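Local coordinates for glucose-6-phosphate isomerase like protein (Thermus thermophilus, PDB 1WIW) that probably interconverts aldose and ketose sugar phosphates, acting as a glucose-6-phosphate and mannose-6-phosphate isomerase, at residues B[62-67]-B[90-95]; B[168-173]-B[225-230]; B[217-222]-B[242-247]. All coordinates share one frame; numbering follows the deposited sequence.

Interaction 1. Residues B[62-67]-B[90-95]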
loop_
_atom_site.group_PDB
_atom_site.type_symbol
_atom_site.label_atom_id
_atom_site.label_comp_id
_atom_site.label_asym_id
_atom_site.label_seq_id
_atom_site.Cartn_x
_atom_site.Cartn_y
_atom_site.Cartn_z
ATOM N N GLU B 62 19.185 2.873 22.337
ATOM C CA GLU B 62 19.085 2.778 23.790
ATOM C C GLU B 62 17.639 2.563 24.235
ATOM O O GLU B 62 16.702 2.785 23.466
ATOM C CB GLU B 62 19.618 4.061 24.432
ATOM C CG GLU B 62 18.873 5.314 23.983
ATOM C CD GLU B 62 19.241 6.552 24.784
ATOM O OE1 GLU B 62 18.674 7.631 24.505
ATOM O OE2 GLU B 62 20.094 6.448 25.693
ATOM N N GLY B 63 17.464 2.137 25.482
ATOM C CA GLY B 63 16.128 1.917 26.008
ATOM C C GLY B 63 15.514 0.575 25.649
ATOM O O GLY B 63 16.122 -0.477 25.858
ATOM N N THR B 64 14.301 0.612 25.109
ATOM C CA THR B 64 13.605 -0.610 24.734
ATOM C C THR B 64 13.132 -0.583 23.287
ATOM O O THR B 64 12.617 0.425 22.801
ATOM C CB THR B 64 12.365 -0.852 25.622
ATOM O OG1 THR B 64 12.756 -0.903 26.998
ATOM C CG2 THR B 64 11.693 -2.163 25.250
ATOM N N LEU B 65 13.314 -1.708 22.607
ATOM C CA LEU B 65 12.887 -1.851 21.224
ATOM C C LEU B 65 11.844 -2.959 21.219
ATOM O O LEU B 65 12.150 -4.109 21.528
ATOM C CB LEU B 65 14.076 -2.227 20.331
ATOM C CG LEU B 65 13.862 -2.485 18.831
ATOM C CD1 LEU B 65 13.178 -3.823 18.628
ATOM C CD2 LEU B 65 13.046 -1.359 18.209
ATOM N N PHE B 66 10.604 -2.600 20.903
ATOM C CA PHE B 66 9.529 -3.577 20.855
ATOM C C PHE B 66 9.458 -4.180 19.459
ATOM O O PHE B 66 9.181 -3.486 18.480
ATOM C CB PHE B 66 8.198 -2.921 21.213
ATOM C CG PHE B 66 8.108 -2.489 22.645
ATOM C CD1 PHE B 66 8.025 -3.430 23.664
ATOM C CD2 PHE B 66 8.122 -1.139 22.977
ATOM C CE1 PHE B 66 7.960 -3.035 25.000
ATOM C CE2 PHE B 66 8.057 -0.732 24.310
ATOM C CZ PHE B 66 7.977 -1.682 25.322
ATOM N N LEU B 67 9.724 -5.477 19.380
ATOM C CA LEU B 67 9.701 -6.198 18.113
ATOM C C LEU B 67 8.367 -6.934 18.046
ATOM O O LEU B 67 8.202 -7.971 18.678
ATOM C CB LEU B 67 10.864 -7.192 18.085
ATOM C CG LEU B 67 11.585 -7.471 16.767
ATOM C CD1 LEU B 67 12.017 -6.162 16.124
ATOM C CD2 LEU B 67 12.796 -8.362 17.040
ATOM N N ARG B 90 17.223 -2.617 24.756
ATOM C CA ARG B 90 16.700 -3.897 25.211
ATOM C C ARG B 90 15.624 -4.335 24.226
ATOM O O ARG B 90 14.728 -3.561 23.890
ATOM C CB ARG B 90 16.086 -3.761 26.603
ATOM C CG ARG B 90 15.364 -5.012 27.071
ATOM C CD ARG B 90 14.553 -4.751 28.325
ATOM N NE ARG B 90 13.723 -5.901 28.672
ATOM C CZ ARG B 90 12.845 -5.916 29.668
ATOM N NH1 ARG B 90 12.679 -4.840 30.424
ATOM N NH2 ARG B 90 12.131 -7.008 29.910
ATOM N N VAL B 91 15.714 -5.577 23.764
ATOM C CA VAL B 91 14.741 -6.096 22.813
ATOM C C VAL B 91 13.627 -6.876 23.499
ATOM O O VAL B 91 13.883 -7.797 24.274
ATOM C CB VAL B 91 15.412 -7.020 21.775
ATOM C CG1 VAL B 91 14.375 -7.544 20.793
ATOM C CG2 VAL B 91 16.505 -6.264 21.039
ATOM N N VAL B 92 12.386 -6.491 23.212
ATOM C CA VAL B 92 11.226 -7.168 23.773
ATOM C C VAL B 92 10.388 -7.717 22.626
ATOM O O VAL B 92 9.773 -6.961 21.874
ATOM C CB VAL B 92 10.361 -6.216 24.621
ATOM C CG1 VAL B 92 9.117 -6.947 25.102
ATOM C CG2 VAL B 92 11.160 -5.711 25.814
ATOM N N ARG B 93 10.379 -9.041 22.503
ATOM C CA ARG B 93 9.644 -9.724 21.449
ATOM C C ARG B 93 8.196 -9.982 21.840
ATOM O O ARG B 93 7.918 -10.630 22.850
ATOM C CB ARG B 93 10.321 -11.056 21.125
ATOM C CG ARG B 93 11.761 -10.942 20.648
ATOM C CD ARG B 93 12.376 -12.327 20.515
ATOM N NE ARG B 93 11.635 -13.151 19.564
ATOM C CZ ARG B 93 11.703 -14.477 19.506
ATOM N NH1 ARG B 93 12.482 -15.142 20.350
ATOM N NH2 ARG B 93 10.992 -15.139 18.606
ATOM N N VAL B 94 7.284 -9.470 21.022
ATOM C CA VAL B 94 5.854 -9.627 21.244
ATOM C C VAL B 94 5.257 -10.282 20.001
ATOM O O VAL B 94 5.317 -9.713 18.911
ATOM C CB VAL B 94 5.183 -8.252 21.460
ATOM C CG1 VAL B 94 3.724 -8.432 21.786
ATOM C CG2 VAL B 94 5.889 -7.497 22.570
ATOM N N GLY B 95 4.689 -11.477 20.160
ATOM C CA GLY B 95 4.109 -12.163 19.016
ATOM C C GLY B 95 3.423 -13.474 19.346
ATOM O O GLY B 95 2.982 -13.682 20.474
#
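Arg-90 begins the pairing of strand 90-95 with 62-67, its N donating to Gly-63 O over 2.6 Å and its own O taking Leu-65 N at 2.7 Å. Gly-63 is suited to the entry into the strand, since at its backbone angles a CB would press on the preceding carbonyl O. The extended side chain of Arg-90 leads its guanidinium away to salt bridges with Glu-33 and Glu-101. Val-91 turns to the other face of the sheet, where its CG1 meets Leu-67 CD2 at 4.2 Å, and Leu-65 CD1 stands a little farther from the same methyl. Val-92 bonds with both its N and its O, to Leu-65 O and Leu-67 N, each at 2.9 Å. Its chi1 of 176° sets CG2 beside the backbone N, where it crosses Thr-64 CG2 at 3.6 Å, whereas CB lies alongside Phe-66 CD1 at 3.8 Å. Thr-64 CG2 in turn covers one face of the Phe-66 ring near its rim. Arg-93 sends its NE to Glu-69 in a salt bridge, and Val-94 N closes the ladder on Leu-67 O in an almost straight bond (179°). The two strands form the middle of the parallel sheet of the N-terminal SIS-family domain, flanked by strands 39-45 and 102-103, an alpha/beta layout in which helix 110-121 packs against Phe-66 and Val-94.

Interaction 2. Residues B[168-173]-B[225-230]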
loop_
_atom_site.group_PDB
_atom_site.type_symbol
_atom_site.label_atom_id
_atom_site.label_comp_id
_atom_site.label_asym_id
_atom_site.label_seq_id
_atom_site.Cartn_x
_atom_site.Cartn_y
_atom_site.Cartn_z
ATOM N N TYR B 168 -10.289 4.201 0.955
ATOM C CA TYR B 168 -9.459 5.407 0.982
ATOM C C TYR B 168 -9.587 6.057 2.367
ATOM O O TYR B 168 -10.682 6.439 2.779
ATOM C CB TYR B 168 -9.918 6.388 -0.102
ATOM C CG TYR B 168 -9.109 7.667 -0.164
ATOM C CD1 TYR B 168 -9.737 8.903 -0.325
ATOM C CD2 TYR B 168 -7.718 7.647 -0.039
ATOM C CE1 TYR B 168 -8.999 10.091 -0.355
ATOM C CE2 TYR B 168 -6.974 8.828 -0.068
ATOM C CZ TYR B 168 -7.624 10.045 -0.224
ATOM O OH TYR B 168 -6.896 11.215 -0.221
ATOM N N SER B 169 -8.466 6.164 3.080
ATOM C CA SER B 169 -8.443 6.742 4.422
ATOM C C SER B 169 -7.428 7.875 4.560
ATOM O O SER B 169 -6.308 7.670 5.031
ATOM C CB SER B 169 -8.123 5.660 5.454
ATOM O OG SER B 169 -6.863 5.059 5.192
ATOM N N PRO B 170 -7.821 9.090 4.163
ATOM C CA PRO B 170 -6.991 10.299 4.216
ATOM C C PRO B 170 -6.413 10.616 5.600
ATOM O O PRO B 170 -5.259 11.023 5.712
ATOM C CB PRO B 170 -7.949 11.399 3.751
ATOM C CG PRO B 170 -8.914 10.684 2.883
ATOM C CD PRO B 170 -9.159 9.400 3.630
ATOM N N LEU B 171 -7.220 10.441 6.648
ATOM C CA LEU B 171 -6.767 10.745 8.004
ATOM C C LEU B 171 -5.517 9.958 8.378
ATOM O O LEU B 171 -4.726 10.396 9.211
ATOM C CB LEU B 171 -7.879 10.479 9.029
ATOM C CG LEU B 171 -8.100 9.067 9.575
ATOM C CD1 LEU B 171 -8.988 9.137 10.824
ATOM C CD2 LEU B 171 -8.727 8.185 8.505
ATOM N N PHE B 172 -5.347 8.795 7.759
ATOM C CA PHE B 172 -4.188 7.943 8.004
ATOM C C PHE B 172 -4.187 6.891 6.899
ATOM O O PHE B 172 -4.937 5.911 6.960
ATOM C CB PHE B 172 -4.299 7.276 9.373
ATOM C CG PHE B 172 -3.038 6.603 9.821
ATOM C CD1 PHE B 172 -3.025 5.248 10.112
ATOM C CD2 PHE B 172 -1.861 7.330 9.965
ATOM C CE1 PHE B 172 -1.861 4.623 10.546
ATOM C CE2 PHE B 172 -0.690 6.715 10.397
ATOM C CZ PHE B 172 -0.693 5.355 10.689
ATOM N N ARG B 173 -3.347 7.105 5.889
ATOM C CA ARG B 173 -3.282 6.210 4.740
ATOM C C ARG B 173 -3.053 4.731 5.049
ATOM O O ARG B 173 -3.622 3.868 4.381
ATOM C CB ARG B 173 -2.229 6.713 3.742
ATOM C CG ARG B 173 -2.547 8.087 3.135
ATOM C CD ARG B 173 -3.894 8.104 2.411
ATOM N NE ARG B 173 -3.967 7.072 1.381
ATOM C CZ ARG B 173 -3.411 7.162 0.177
ATOM N NH1 ARG B 173 -3.529 6.155 -0.682
ATOM N NH2 ARG B 173 -2.760 8.266 -0.181
ATOM N N GLU B 225 -10.351 17.159 4.253
ATOM C CA GLU B 225 -10.597 17.895 3.021
ATOM C C GLU B 225 -10.371 17.008 1.798
ATOM O O GLU B 225 -11.086 17.125 0.799
ATOM C CB GLU B 225 -9.686 19.120 2.956
ATOM C CG GLU B 225 -9.951 20.042 1.779
ATOM C CD GLU B 225 -9.085 21.290 1.818
ATOM O OE1 GLU B 225 -9.164 22.103 0.871
ATOM O OE2 GLU B 225 -8.326 21.457 2.799
ATOM N N GLU B 226 -9.385 16.120 1.875
ATOM C CA GLU B 226 -9.101 15.228 0.756
ATOM C C GLU B 226 -10.242 14.229 0.548
ATOM O O GLU B 226 -10.460 13.740 -0.561
ATOM C CB GLU B 226 -7.787 14.481 0.995
ATOM C CG GLU B 226 -6.595 15.399 1.191
ATOM C CD GLU B 226 -5.314 14.635 1.460
ATOM O OE1 GLU B 226 -4.695 14.150 0.490
ATOM O OE2 GLU B 226 -4.931 14.512 2.646
ATOM N N ALA B 227 -10.969 13.927 1.620
ATOM C CA ALA B 227 -12.089 12.996 1.537
ATOM C C ALA B 227 -13.224 13.643 0.737
ATOM O O ALA B 227 -13.857 12.998 -0.099
ATOM C CB ALA B 227 -12.570 12.622 2.941
ATOM N N ALA B 228 -13.465 14.925 0.989
ATOM C CA ALA B 228 -14.511 15.654 0.287
ATOM C C ALA B 228 -14.174 15.774 -1.198
ATOM O O ALA B 228 -15.050 15.647 -2.054
ATOM C CB ALA B 228 -14.685 17.036 0.898
ATOM N N LEU B 229 -12.903 16.030 -1.492
ATOM C CA LEU B 229 -12.436 16.155 -2.869
ATOM C C LEU B 229 -12.584 14.791 -3.526
ATOM O O LEU B 229 -13.040 14.679 -4.665
ATOM C CB LEU B 229 -10.967 16.592 -2.892
ATOM C CG LEU B 229 -10.681 17.973 -2.294
ATOM C CD1 LEU B 229 -9.181 18.185 -2.121
ATOM C CD2 LEU B 229 -11.284 19.040 -3.203
ATOM N N ALA B 230 -12.207 13.752 -2.784
ATOM C CA ALA B 230 -12.301 12.383 -3.269
ATOM C C ALA B 230 -13.740 12.072 -3.666
ATOM O O ALA B 230 -13.991 11.451 -4.700
ATOM C CB ALA B 230 -11.837 11.414 -2.186
HETATM O O HOH W 1 -3.875 11.800 3.390
#
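Tyr-168 lays the CE1 side of its ring against Ala-230, whose CB comes within 3.6 Å of CE1 and approaches the ring obliquely. With CG anti to the backbone N (chi1 -179°), the ring reaches out from the end of strand 164-168 to helix 225-234, bringing OH to 3.6 Å from Glu-226 CB. Glu-226 O lies in the ring plane at its edge, and the carboxylate is turned almost perpendicular to the ring, 86° between planes. Pro-170 CG covers one face of the tyrosine, offset toward the rim, and also touches Ala-227 CB at 4.1 Å. Here the loop after one strand of a parallel alpha/beta domain of the SIS type rests on the helix that follows the neighbouring strand. A type I turn from Ser-169 to Phe-172 shapes this loop, braced by Ser-169 OG donating to Phe-172 O at 2.7 Å. An alanine in place of Tyr-168 is likely to open a gap beside Ala-230 and deprive Phe-202 of its edge-to-face partner. The polar link is indirect: one water donates both to Pro-170 O, at 2.8 Å, and to Glu-226 OE2, at 3.0 Å, while Glu-226 also packs on Gly-75 of the second subunit.

Interaction 3. Residues B[217-222]-B[242-247]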
loop_
_atom_site.group_PDB
_atom_site.type_symbol
_atom_site.label_atom_id
_atom_site.label_comp_id
_atom_site.label_asym_id
_atom_site.label_seq_id
_atom_site.Cartn_x
_atom_site.Cartn_y
_atom_site.Cartn_z
ATOM N N ALA B 217 -16.802 -0.106 -5.477
ATOM C CA ALA B 217 -17.560 0.465 -4.373
ATOM C C ALA B 217 -16.545 1.297 -3.598
ATOM O O ALA B 217 -15.701 0.758 -2.877
ATOM C CB ALA B 217 -18.127 -0.637 -3.484
ATOM N N ALA B 218 -16.601 2.610 -3.768
ATOM C CA ALA B 218 -15.673 3.480 -3.068
ATOM C C ALA B 218 -16.087 3.586 -1.609
ATOM O O ALA B 218 -17.264 3.788 -1.302
ATOM C CB ALA B 218 -15.654 4.854 -3.713
ATOM N N VAL B 219 -15.122 3.426 -0.711
ATOM C CA VAL B 219 -15.403 3.522 0.719
ATOM C C VAL B 219 -14.463 4.555 1.313
ATOM O O VAL B 219 -13.282 4.282 1.522
ATOM C CB VAL B 219 -15.184 2.171 1.433
ATOM C CG1 VAL B 219 -15.546 2.297 2.903
ATOM C CG2 VAL B 219 -16.029 1.092 0.777
ATOM N N LEU B 220 -14.985 5.752 1.563
ATOM C CA LEU B 220 -14.169 6.821 2.124
ATOM C C LEU B 220 -14.190 6.703 3.647
ATOM O O LEU B 220 -15.229 6.857 4.281
ATOM C CB LEU B 220 -14.706 8.183 1.671
ATOM C CG LEU B 220 -14.932 8.298 0.157
ATOM C CD1 LEU B 220 -15.407 9.696 -0.196
ATOM C CD2 LEU B 220 -13.642 7.972 -0.589
ATOM N N LEU B 221 -13.029 6.415 4.218
ATOM C CA LEU B 221 -12.899 6.237 5.655
ATOM C C LEU B 221 -12.489 7.497 6.418
ATOM O O LEU B 221 -11.354 7.958 6.306
ATOM C CB LEU B 221 -11.879 5.122 5.932
ATOM C CG LEU B 221 -12.248 3.752 5.363
ATOM C CD1 LEU B 221 -11.048 2.824 5.409
ATOM C CD2 LEU B 221 -13.409 3.189 6.167
ATOM N N GLY B 222 -13.415 8.051 7.191
ATOM C CA GLY B 222 -13.089 9.221 7.992
ATOM C C GLY B 222 -13.204 10.597 7.355
ATOM O O GLY B 222 -13.452 10.723 6.160
ATOM N N ALA B 242 -19.579 5.012 -0.434
ATOM C CA ALA B 242 -19.961 5.078 0.971
ATOM C C ALA B 242 -18.999 5.955 1.769
ATOM O O ALA B 242 -17.783 5.869 1.603
ATOM C CB ALA B 242 -19.987 3.676 1.567
ATOM N N GLU B 243 -19.548 6.812 2.620
ATOM C CA GLU B 243 -18.728 7.669 3.470
ATOM C C GLU B 243 -18.862 7.100 4.878
ATOM O O GLU B 243 -19.943 7.128 5.456
ATOM C CB GLU B 243 -19.236 9.113 3.446
ATOM C CG GLU B 243 -19.261 9.743 2.061
ATOM C CD GLU B 243 -19.852 11.143 2.071
ATOM O OE1 GLU B 243 -19.226 12.054 2.655
ATOM O OE2 GLU B 243 -20.946 11.328 1.503
ATOM N N VAL B 244 -17.772 6.564 5.420
ATOM C CA VAL B 244 -17.816 5.987 6.760
ATOM C C VAL B 244 -17.336 7.004 7.787
ATOM O O VAL B 244 -16.185 7.436 7.755
ATOM C CB VAL B 244 -16.924 4.723 6.870
ATOM C CG1 VAL B 244 -17.135 4.059 8.229
ATOM C CG2 VAL B 244 -17.238 3.753 5.734
ATOM N N PRO B 245 -18.219 7.403 8.713
ATOM C CA PRO B 245 -17.819 8.378 9.730
ATOM C C PRO B 245 -16.932 7.722 10.783
ATOM O O PRO B 245 -17.064 6.530 11.060
ATOM C CB PRO B 245 -19.157 8.850 10.294
ATOM C CG PRO B 245 -19.990 7.620 10.217
ATOM C CD PRO B 245 -19.647 7.059 8.844
ATOM N N ALA B 246 -16.024 8.497 11.365
ATOM C CA ALA B 246 -15.119 7.968 12.372
ATOM C C ALA B 246 -15.449 8.453 13.774
ATOM O O ALA B 246 -15.348 9.645 14.075
ATOM C CB ALA B 246 -13.690 8.339 12.032
ATOM N N THR B 247 -15.839 7.514 14.628
ATOM C CA THR B 247 -16.159 7.812 16.014
ATOM C C THR B 247 -14.843 8.050 16.753
ATOM O O THR B 247 -13.820 7.459 16.402
ATOM C CB THR B 247 -16.899 6.624 16.656
ATOM O OG1 THR B 247 -18.108 6.380 15.926
ATOM C CG2 THR B 247 -17.237 6.913 18.122
#
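Parallel strand pairing joins 217-222 to 242-247 in the C-terminal SIS domain, between the two strands of a beta-alpha-beta unit whose helix is 225-234. Four backbone hydrogen bonds carry it. Ala-242 N donates to Ala-218 O and Ala-242 O accepts from Leu-220 N; Leu-220 O then takes Val-244 N at 2.8 Å, and Val-244 O receives Gly-222 N at 2.9 Å. On one face Val-244 is the meeting point. Its CG2 touches Val-219 CG1 at 3.6 Å and Leu-221 CD2 at 3.9 Å, Leu-221 lying side by side with it and Val-219 crossing it at a slant. Met-262 and Leu-258 of helix 251-272 cover this apolar patch. Leu-220 and Glu-243 project from the other face toward helix 225-234, where Leu-220 packs on Leu-234 and Glu-243 forms a salt bridge with Lys-231. Past the strand ends, Ala-246 CB rests 4.2 Å from Gly-222 CA. Gly-222 has a positive phi (86°), and a side chain there would strike the preceding carbonyl O; a glycine at this strand end is consistent with a tight strand-to-helix turn. The beta-alpha-beta crossover between parallel neighbours is typical of Rossmann-like alpha/beta folds, to which SIS domains belong.

Interactions 2 and 3 belong to one alpha/beta domain, their centres 9 Å apart, and their segments alternate along the chain. Strand 216-221 joins them directly: Tyr-168 probably hydrogen-bonds through its O to Leu-221 N (2.8 Å) and through its N to Val-219 O (3.0 Å), so that the strand is paired on both its edges, while Leu-220 CD1 packs on Ala-227 O of the connecting helix at 3.6 Å. Interaction 1 repeats the parallel pairing of interaction 3 in the other SIS-family region, 35 Å away between centres and across the chain's centre; its nearest atoms stay about 15 Å from interaction 2 and about 24 Å from interaction 3.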